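Local coordinates for protein-glutamate methylesterase/protein-glutamine glutaminase (Thermotoga maritima, PDB 3SFT) that probably removes methyl groups from specific methylglutamate residues of chemoreceptors and deamidates specific glutamines, this chain being its C-terminal catalytic domain, at residues A[19-24]-A[180-185]; A[93-98]-A[121-126]; A[141-146]-A[173-178]. All coordinates share one frame; numbering follows the deposited sequence.

Contact 1: residues A[19-24]-A[180-185]; sequences PRSLDM and LPAYKI
Met24 and Ser21 close over the methyl group of Ala182, and the contact across is apolar. Met24 SD lies 3.9 Å from Ala182 CB. The Met24 chain is bent at its last torsion (chi3 -111°). This brings CE back over the same methyl, also 3.9 Å from Ala182 CB. Ser21 gives its CB, 4.0 Å from Ala182 CB. The ring of Tyr183 takes a smaller part: Met24 SD sits at its edge, near the ring plane, 4.3 Å from Tyr183 CD2. Pro181 CG covers one ring face toward its rim, 3.6 Å above the plane.

Ser21 OG and Tyr183 OH bond to acidic side chains outside the two segments, Glu156 OE2 and Glu159 OE2 in turn. Ser21 O lies 3.8 Å from Ala182 CB, but its hydrogen bond comes from Met24 N, at 3.0 Å. Ala182 N is paired with Thr160 OG1.

Segment 19-24 lies on the short helix 18-22. This helix follows strand 9-14 and the predicted active-site residue Ser15, whose side chain is about 10 Å from that of Ser21. Segment 180-185 leaves strand 178-180, at the edge of the parallel sheet, and leads into helix 185-192. Ala182 also rests on Glu156 of strand 152-156, which is next to strand 178-180 in the sheet.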
loop_
_atom_site.group_PDB
_atom_site.type_symbol
_atom_site.label_atom_id
_atom_site.label_comp_id
_atom_site.label_asym_id
_atom_site.label_seq_id
_atom_site.Cartn_x
_atom_site.Cartn_y
_atom_site.Cartn_z
ATOM N N PRO A 19 1.279 1.511 11.719
ATOM C CA PRO A 19 1.885 0.276 12.234
ATOM C C PRO A 19 0.932 -0.588 13.066
ATOM O O PRO A 19 0.955 -1.814 12.966
ATOM C CB PRO A 19 3.050 0.802 13.063
ATOM C CG PRO A 19 3.488 1.998 12.259
ATOM C CD PRO A 19 2.174 2.662 11.942
ATOM N N ARG A 20 0.095 0.056 13.878
ATOM C CA ARG A 20 -0.867 -0.656 14.709
ATOM C C ARG A 20 -1.884 -1.430 13.854
ATOM O O ARG A 20 -2.234 -2.565 14.174
ATOM C CB ARG A 20 -1.597 0.321 15.642
ATOM C CG ARG A 20 -2.413 -0.373 16.726
ATOM C CD ARG A 20 -3.200 0.603 17.588
ATOM N NE ARG A 20 -4.358 1.139 16.879
ATOM C CZ ARG A 20 -5.600 1.162 17.356
ATOM N NH1 ARG A 20 -5.876 0.675 18.558
ATOM N NH2 ARG A 20 -6.573 1.684 16.625
ATOM N N SER A 21 -2.368 -0.816 12.777
ATOM C CA SER A 21 -3.335 -1.488 11.910
ATOM C C SER A 21 -2.676 -2.537 11.027
ATOM O O SER A 21 -3.267 -3.583 10.754
ATOM C CB SER A 21 -4.105 -0.485 11.063
ATOM O OG SER A 21 -5.003 0.234 11.882
ATOM N N LEU A 22 -1.445 -2.265 10.609
ATOM C CA LEU A 22 -0.690 -3.203 9.781
ATOM C C LEU A 22 -0.409 -4.491 10.560
ATOM O O LEU A 22 -0.319 -5.567 9.970
ATOM C CB LEU A 22 0.613 -2.564 9.299
ATOM C CG LEU A 22 0.459 -1.526 8.182
ATOM C CD1 LEU A 22 1.721 -0.689 8.052
ATOM C CD2 LEU A 22 0.146 -2.230 6.875
ATOM N N ASP A 23 -0.310 -4.373 11.886
ATOM C CA ASP A 23 -0.073 -5.525 12.760
ATOM C C ASP A 23 -1.244 -6.492 12.706
ATOM O O ASP A 23 -1.083 -7.673 12.996
ATOM C CB ASP A 23 0.111 -5.090 14.220
ATOM C CG ASP A 23 1.469 -4.479 14.493
ATOM O OD1 ASP A 23 2.390 -4.621 13.659
ATOM O OD2 ASP A 23 1.612 -3.851 15.561
ATOM N N MET A 24 -2.430 -5.968 12.397
ATOM C CA MET A 24 -3.641 -6.779 12.293
ATOM C C MET A 24 -3.818 -7.323 10.874
ATOM O O MET A 24 -4.693 -8.155 10.631
ATOM C CB MET A 24 -4.876 -5.942 12.642
ATOM C CG MET A 24 -4.940 -5.407 14.061
ATOM S SD MET A 24 -6.517 -4.536 14.379
ATOM C CE MET A 24 -5.941 -2.848 14.531
ATOM N N LEU A 180 -13.641 -1.845 5.786
ATOM C CA LEU A 180 -13.437 -2.922 6.750
ATOM C C LEU A 180 -12.473 -2.625 7.883
ATOM O O LEU A 180 -11.480 -1.921 7.701
ATOM C CB LEU A 180 -12.897 -4.153 6.012
ATOM C CG LEU A 180 -13.677 -4.741 4.834
ATOM C CD1 LEU A 180 -12.742 -5.589 3.998
ATOM C CD2 LEU A 180 -14.851 -5.564 5.335
ATOM N N PRO A 181 -12.764 -3.149 9.085
ATOM C CA PRO A 181 -11.848 -2.907 10.202
ATOM C C PRO A 181 -10.574 -3.663 9.817
ATOM O O PRO A 181 -10.637 -4.641 9.071
ATOM C CB PRO A 181 -12.581 -3.535 11.387
ATOM C CG PRO A 181 -13.445 -4.586 10.762
ATOM C CD PRO A 181 -13.958 -3.886 9.529
ATOM N N ALA A 182 -9.425 -3.179 10.269
ATOM C CA ALA A 182 -8.137 -3.779 9.920
ATOM C C ALA A 182 -8.064 -5.301 9.960
ATOM O O ALA A 182 -7.551 -5.916 9.026
ATOM C CB ALA A 182 -7.027 -3.176 10.770
ATOM N N TYR A 183 -8.591 -5.905 11.022
ATOM C CA TYR A 183 -8.563 -7.361 11.173
ATOM C C TYR A 183 -9.334 -8.155 10.111
ATOM O O TYR A 183 -9.055 -9.338 9.899
ATOM C CB TYR A 183 -8.995 -7.774 12.591
ATOM C CG TYR A 183 -10.361 -7.273 13.029
ATOM C CD1 TYR A 183 -11.523 -7.980 12.707
ATOM C CD2 TYR A 183 -10.487 -6.105 13.779
ATOM C CE1 TYR A 183 -12.776 -7.535 13.122
ATOM C CE2 TYR A 183 -11.731 -5.651 14.198
ATOM C CZ TYR A 183 -12.872 -6.373 13.865
ATOM O OH TYR A 183 -14.109 -5.933 14.273
ATOM N N LYS A 184 -10.310 -7.527 9.457
ATOM C CA LYS A 184 -11.066 -8.215 8.408
ATOM C C LYS A 184 -10.453 -8.010 7.022
ATOM O O LYS A 184 -10.854 -8.660 6.057
ATOM C CB LYS A 184 -12.533 -7.779 8.399
ATOM C CG LYS A 184 -13.405 -8.517 9.412
ATOM C CD LYS A 184 -14.874 -8.166 9.237
ATOM C CE LYS A 184 -15.771 -8.962 10.184
ATOM N NZ LYS A 184 -15.765 -10.425 9.886
ATOM N N ILE A 185 -9.492 -7.097 6.932
ATOM C CA ILE A 185 -8.818 -6.796 5.672
ATOM C C ILE A 185 -8.007 -7.976 5.108
ATOM O O ILE A 185 -8.088 -8.255 3.916
ATOM C CB ILE A 185 -7.952 -5.504 5.791
ATOM C CG1 ILE A 185 -8.865 -4.299 6.053
ATOM C CG2 ILE A 185 -7.120 -5.279 4.527
ATOM C CD1 ILE A 185 -8.168 -2.943 5.976
#

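Contact 2: residues A[93-98]-A[121-126]; sequences GKVFFF and EIYKSK
Val95 of strand 94-100 meets the end of helix 112-123, through Ile122 and Tyr123. Just before it, the chain leaves the hairpin turn at Gly93, where phi is positive, and Lys94 begins the strand.

Val95 follows, and its bond to CB points toward the helix. CG2 is the branch that does most of the touching. With chi1 at -179°, CG1 lies opposite the backbone N, and CG2 is left on the helix side, where it reaches both partners. Val95 CG2 lies 3.3 Å from Tyr123 OH and 3.9 Å from Tyr123 CZ. It approaches the phenol ring obliquely. Val95 CB backs this up, 3.6 Å from Tyr123 OH. The two side chains come from opposite directions, so the phenol end butts against the branched valine. On the other partner, Ile122 CG2 lies 4.1 Å from Val95 CG2. Val5 touches both Val95 and Tyr123.

Beyond Val95 the strand runs on beside its antiparallel partner, strand 85-91, and Phe97 meets Tyr78 edge to face.

On the helix side, Lys124, with positive phi, is the first residue past the end of helix 112-123. Its NZ folds back to Glu121 O at 3.1 Å. The C=O...N angle is 160°, with the donor tilted 19° from the carbonyl plane. Lys126 N binds Tyr123 O as the chain turns into strand 127-131.

The chemistry across the contact is van der Waals packing of one valine, mainly its CG2, on an isoleucine methyl and on the hydroxyl end of a phenol. Fit, not directional bonding, joins the two-stranded antiparallel hairpin to the end of this helix.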
loop_
_atom_site.group_PDB
_atom_site.type_symbol
_atom_site.label_atom_id
_atom_site.label_comp_id
_atom_site.label_asym_id
_atom_site.label_seq_id
_atom_site.Cartn_x
_atom_site.Cartn_y
_atom_site.Cartn_z
ATOM N N GLY A 93 7.921 -7.759 -19.324
ATOM C CA GLY A 93 7.021 -8.631 -18.585
ATOM C C GLY A 93 7.215 -8.714 -17.076
ATOM O O GLY A 93 6.536 -9.493 -16.410
ATOM N N LYS A 94 8.149 -7.936 -16.534
ATOM C CA LYS A 94 8.405 -7.930 -15.094
ATOM C C LYS A 94 8.196 -6.521 -14.548
ATOM O O LYS A 94 8.169 -5.551 -15.311
ATOM C CB LYS A 94 9.840 -8.371 -14.795
ATOM C CG LYS A 94 10.169 -9.804 -15.165
ATOM C CD LYS A 94 11.668 -10.024 -15.088
ATOM C CE LYS A 94 12.067 -11.405 -15.580
ATOM N NZ LYS A 94 11.673 -12.467 -14.623
ATOM N N VAL A 95 8.066 -6.408 -13.228
ATOM C CA VAL A 95 7.867 -5.110 -12.589
ATOM C C VAL A 95 9.000 -4.796 -11.615
ATOM O O VAL A 95 9.401 -5.643 -10.815
ATOM C CB VAL A 95 6.503 -5.033 -11.866
ATOM C CG1 VAL A 95 6.319 -3.657 -11.229
ATOM C CG2 VAL A 95 5.377 -5.292 -12.861
ATOM N N PHE A 96 9.512 -3.571 -11.703
ATOM C CA PHE A 96 10.619 -3.128 -10.863
ATOM C C PHE A 96 10.321 -1.807 -10.160
ATOM O O PHE A 96 9.553 -0.984 -10.661
ATOM C CB PHE A 96 11.887 -2.952 -11.720
ATOM C CG PHE A 96 12.327 -4.209 -12.423
ATOM C CD1 PHE A 96 13.238 -5.075 -11.825
ATOM C CD2 PHE A 96 11.822 -4.533 -13.679
ATOM C CE1 PHE A 96 13.641 -6.253 -12.467
ATOM C CE2 PHE A 96 12.219 -5.710 -14.329
ATOM C CZ PHE A 96 13.132 -6.571 -13.715
ATOM N N PHE A 97 10.942 -1.609 -9.002
ATOM C CA PHE A 97 10.782 -0.376 -8.239
ATOM C C PHE A 97 11.782 0.661 -8.732
ATOM O O PHE A 97 12.814 0.325 -9.311
ATOM C CB PHE A 97 11.112 -0.599 -6.756
ATOM C CG PHE A 97 10.104 -1.416 -6.010
ATOM C CD1 PHE A 97 8.794 -0.969 -5.866
ATOM C CD2 PHE A 97 10.476 -2.611 -5.407
ATOM C CE1 PHE A 97 7.868 -1.700 -5.128
ATOM C CE2 PHE A 97 9.560 -3.348 -4.667
ATOM C CZ PHE A 97 8.249 -2.888 -4.527
ATOM N N PHE A 98 11.470 1.924 -8.492
ATOM C CA PHE A 98 12.387 3.004 -8.814
ATOM C C PHE A 98 12.138 4.125 -7.823
ATOM O O PHE A 98 11.001 4.355 -7.405
ATOM C CB PHE A 98 12.320 3.466 -10.283
ATOM C CG PHE A 98 11.072 4.223 -10.658
ATOM C CD1 PHE A 98 10.960 5.583 -10.394
ATOM C CD2 PHE A 98 10.049 3.590 -11.359
ATOM C CE1 PHE A 98 9.848 6.306 -10.828
ATOM C CE2 PHE A 98 8.935 4.304 -11.799
ATOM C CZ PHE A 98 8.837 5.665 -11.533
ATOM N N GLU A 121 -1.570 2.038 -13.429
ATOM C CA GLU A 121 -1.284 2.106 -14.855
ATOM C C GLU A 121 -0.717 0.784 -15.386
ATOM O O GLU A 121 -0.968 0.411 -16.535
ATOM C CB GLU A 121 -0.312 3.251 -15.118
ATOM C CG GLU A 121 -0.465 3.905 -16.478
ATOM C CD GLU A 121 0.228 5.264 -16.554
ATOM O OE1 GLU A 121 0.199 6.013 -15.548
ATOM O OE2 GLU A 121 0.796 5.586 -17.622
ATOM N N ILE A 122 0.023 0.072 -14.538
ATOM C CA ILE A 122 0.629 -1.204 -14.909
ATOM C C ILE A 122 -0.315 -2.387 -14.723
ATOM O O ILE A 122 -0.528 -3.168 -15.650
ATOM C CB ILE A 122 1.908 -1.485 -14.082
ATOM C CG1 ILE A 122 2.974 -0.424 -14.361
ATOM C CG2 ILE A 122 2.450 -2.873 -14.398
ATOM C CD1 ILE A 122 4.227 -0.590 -13.524
ATOM N N TYR A 123 -0.854 -2.527 -13.515
ATOM C CA TYR A 123 -1.747 -3.632 -13.190
ATOM C C TYR A 123 -3.217 -3.432 -13.564
ATOM O O TYR A 123 -3.976 -4.399 -13.638
ATOM C CB TYR A 123 -1.618 -3.985 -11.707
ATOM C CG TYR A 123 -0.269 -4.565 -11.335
ATOM C CD1 TYR A 123 -0.084 -5.944 -11.238
ATOM C CD2 TYR A 123 0.821 -3.736 -11.078
ATOM C CE1 TYR A 123 1.159 -6.484 -10.892
ATOM C CE2 TYR A 123 2.062 -4.263 -10.732
ATOM C CZ TYR A 123 2.224 -5.633 -10.642
ATOM O OH TYR A 123 3.451 -6.149 -10.300
ATOM N N LYS A 124 -3.616 -2.186 -13.783
ATOM C CA LYS A 124 -4.994 -1.855 -14.149
ATOM C C LYS A 124 -6.073 -2.518 -13.282
ATOM O O LYS A 124 -6.058 -2.363 -12.062
ATOM C CB LYS A 124 -5.227 -2.117 -15.643
ATOM C CG LYS A 124 -4.409 -1.200 -16.544
ATOM C CD LYS A 124 -4.781 -1.369 -18.008
ATOM C CE LYS A 124 -4.019 -0.388 -18.896
ATOM N NZ LYS A 124 -2.560 -0.687 -18.927
ATOM N N SER A 125 -6.982 -3.279 -13.893
ATOM C CA SER A 125 -8.058 -3.930 -13.139
ATOM C C SER A 125 -7.568 -4.909 -12.070
ATOM O O SER A 125 -8.322 -5.274 -11.172
ATOM C CB SER A 125 -9.055 -4.624 -14.076
ATOM O OG SER A 125 -8.517 -5.813 -14.630
ATOM N N LYS A 126 -6.304 -5.316 -12.158
ATOM C CA LYS A 126 -5.730 -6.244 -11.186
ATOM C C LYS A 126 -5.075 -5.518 -9.998
ATOM O O LYS A 126 -4.376 -6.134 -9.189
ATOM C CB LYS A 126 -4.714 -7.173 -11.872
ATOM C CG LYS A 126 -5.305 -8.046 -12.980
ATOM C CD LYS A 126 -6.525 -8.822 -12.489
ATOM C CE LYS A 126 -7.149 -9.653 -13.605
ATOM N NZ LYS A 126 -6.249 -10.759 -14.062
#

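Contact 3: residues A[141-146]-A[173-178]; sequences KGAFKV and EGYADY
Beside the packing of Tyr175 on Phe144, Asp177 OD2 is gripped by two groups: a salt bridge from Lys147 NZ and a hydrogen bond from Val153 N. This double hold ties the chain after Tyr175 to helix 140-148 and to strand 152-156.

Tyr175 carries the contact itself. Its ring lies against the helix surface, with Phe144 CA over one face. This is a CH-pi contact: Phe144 CA is 3.9 Å from the centroid of the Tyr175 ring, 16° off its normal. Glu173 CB covers the opposite face, 3.4 Å above the ring plane and toward the rim. The phenol is thus sandwiched between the helix and its own chain.

The helix is one of those flanking the parallel sheet of this modified doubly wound alpha/beta domain. Segment 173-178 joins helix 166-172 to the edge strand 178-180. Gly174 ends the former helix with a Schellman motif, and Tyr175 comes next.

Phe144 CG stands anti to its N (chi1 157°), and the two side chains pass each other at a slant. Phe144 CB lies 3.6 Å from Tyr175 CE2, and Phe144 CD1 is 3.4 Å from Tyr175 OH. Lys141 O sits at the edge of the Phe144 ring, in its plane. Nearer the backbone, Ala143 CB packs on Tyr175 CB at 3.9 Å. The Ala143 side chain is about 10 Å from that of the predicted active-site residue Asp138.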
loop_
_atom_site.group_PDB
_atom_site.type_symbol
_atom_site.label_atom_id
_atom_site.label_comp_id
_atom_site.label_asym_id
_atom_site.label_seq_id
_atom_site.Cartn_x
_atom_site.Cartn_y
_atom_site.Cartn_z
ATOM N N LYS A 141 -6.544 10.502 -4.377
ATOM C CA LYS A 141 -6.292 10.630 -5.809
ATOM C C LYS A 141 -5.793 9.294 -6.350
ATOM O O LYS A 141 -6.152 8.894 -7.456
ATOM C CB LYS A 141 -5.294 11.756 -6.097
ATOM C CG LYS A 141 -5.836 13.132 -5.718
ATOM C CD LYS A 141 -4.822 14.247 -5.953
ATOM C CE LYS A 141 -4.556 14.469 -7.436
ATOM N NZ LYS A 141 -3.626 15.613 -7.666
ATOM N N GLY A 142 -5.000 8.589 -5.547
ATOM C CA GLY A 142 -4.508 7.287 -5.956
ATOM C C GLY A 142 -5.668 6.308 -6.107
ATOM O O GLY A 142 -5.663 5.469 -7.006
ATOM N N ALA A 143 -6.676 6.431 -5.241
ATOM C CA ALA A 143 -7.846 5.556 -5.295
ATOM C C ALA A 143 -8.633 5.864 -6.565
ATOM O O ALA A 143 -9.208 4.970 -7.187
ATOM C CB ALA A 143 -8.720 5.740 -4.057
ATOM N N PHE A 144 -8.641 7.138 -6.948
ATOM C CA PHE A 144 -9.320 7.571 -8.164
ATOM C C PHE A 144 -8.725 6.824 -9.358
ATOM O O PHE A 144 -9.454 6.243 -10.164
ATOM C CB PHE A 144 -9.158 9.085 -8.360
ATOM C CG PHE A 144 -9.322 9.524 -9.788
ATOM C CD1 PHE A 144 -10.572 9.512 -10.395
ATOM C CD2 PHE A 144 -8.213 9.879 -10.548
ATOM C CE1 PHE A 144 -10.715 9.843 -11.743
ATOM C CE2 PHE A 144 -8.347 10.212 -11.898
ATOM C CZ PHE A 144 -9.601 10.190 -12.495
ATOM N N LYS A 145 -7.398 6.846 -9.460
ATOM C CA LYS A 145 -6.689 6.171 -10.547
ATOM C C LYS A 145 -6.990 4.675 -10.585
ATOM O O LYS A 145 -7.244 4.115 -11.649
ATOM C CB LYS A 145 -5.175 6.387 -10.425
ATOM C CG LYS A 145 -4.609 7.464 -11.356
ATOM C CD LYS A 145 -4.953 8.884 -10.898
ATOM C CE LYS A 145 -4.227 9.281 -9.613
ATOM N NZ LYS A 145 -2.807 9.708 -9.815
ATOM N N VAL A 146 -6.967 4.043 -9.413
ATOM C CA VAL A 146 -7.244 2.618 -9.289
ATOM C C VAL A 146 -8.623 2.306 -9.846
ATOM O O VAL A 146 -8.772 1.394 -10.660
ATOM C CB VAL A 146 -7.133 2.143 -7.815
ATOM C CG1 VAL A 146 -7.629 0.705 -7.672
ATOM C CG2 VAL A 146 -5.686 2.232 -7.347
ATOM N N GLU A 173 -15.462 10.215 -1.532
ATOM C CA GLU A 173 -15.428 10.404 -2.977
ATOM C C GLU A 173 -16.186 9.277 -3.668
ATOM O O GLU A 173 -16.477 9.353 -4.863
ATOM C CB GLU A 173 -13.990 10.433 -3.495
ATOM C CG GLU A 173 -13.187 11.647 -3.077
ATOM C CD GLU A 173 -13.846 12.956 -3.469
ATOM O OE1 GLU A 173 -14.197 13.128 -4.657
ATOM O OE2 GLU A 173 -14.010 13.815 -2.581
ATOM N N GLY A 174 -16.501 8.232 -2.903
ATOM C CA GLY A 174 -17.212 7.085 -3.433
ATOM C C GLY A 174 -16.272 6.064 -4.059
ATOM O O GLY A 174 -16.716 5.187 -4.802
ATOM N N TYR A 175 -14.985 6.143 -3.717
ATOM C CA TYR A 175 -13.982 5.232 -4.273
ATOM C C TYR A 175 -13.809 3.902 -3.552
ATOM O O TYR A 175 -13.146 3.001 -4.074
ATOM C CB TYR A 175 -12.618 5.921 -4.368
ATOM C CG TYR A 175 -12.590 7.140 -5.262
ATOM C CD1 TYR A 175 -13.416 7.228 -6.389
ATOM C CD2 TYR A 175 -11.739 8.207 -4.983
ATOM C CE1 TYR A 175 -13.392 8.348 -7.211
ATOM C CE2 TYR A 175 -11.709 9.332 -5.798
ATOM C CZ TYR A 175 -12.538 9.395 -6.910
ATOM O OH TYR A 175 -12.500 10.499 -7.722
ATOM N N ALA A 176 -14.393 3.773 -2.363
ATOM C CA ALA A 176 -14.258 2.539 -1.597
ATOM C C ALA A 176 -15.247 1.444 -1.988
ATOM O O ALA A 176 -16.452 1.667 -2.030
ATOM C CB ALA A 176 -14.359 2.830 -0.095
ATOM N N ASP A 177 -14.720 0.266 -2.303
ATOM C CA ASP A 177 -15.559 -0.876 -2.647
ATOM C C ASP A 177 -15.865 -1.620 -1.353
ATOM O O ASP A 177 -16.893 -2.276 -1.236
ATOM C CB ASP A 177 -14.844 -1.815 -3.624
ATOM C CG ASP A 177 -14.562 -1.163 -4.959
ATOM O OD1 ASP A 177 -15.521 -0.737 -5.633
ATOM O OD2 ASP A 177 -13.378 -1.074 -5.334
ATOM N N TYR A 178 -14.952 -1.505 -0.391
ATOM C CA TYR A 178 -15.088 -2.144 0.914
ATOM C C TYR A 178 -14.601 -1.212 2.021
ATOM O O TYR A 178 -13.626 -0.477 1.851
ATOM C CB TYR A 178 -14.257 -3.434 0.979
ATOM C CG TYR A 178 -14.599 -4.458 -0.072
ATOM C CD1 TYR A 178 -15.694 -5.313 0.083
ATOM C CD2 TYR A 178 -13.836 -4.570 -1.234
ATOM C CE1 TYR A 178 -16.020 -6.252 -0.894
ATOM C CE2 TYR A 178 -14.155 -5.504 -2.215
ATOM C CZ TYR A 178 -15.245 -6.339 -2.040
ATOM O OH TYR A 178 -15.567 -7.246 -3.024
#

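In the fold
All three contacts join parts of one alpha/beta domain through apolar touching, but they differ in place. Contact 2 is the most buried. It attaches the antiparallel hairpin to a helix end. Contacts 1 and 3 are partly buried and lie near the same edge of the parallel sheet, at the two ends of strand 178-180, with centres 19 Å apart. Contacts 1 and 2 lie on opposite sides of the chain's centre. A thioether resting on an alanine methyl marks contact 1, a valine against a phenol end contact 2, and a CH-pi contact with a tyrosine face contact 3. Polar bonds to Glu156 and Glu159 flank contact 1, and the Asp177 salt bridge flanks contact 3.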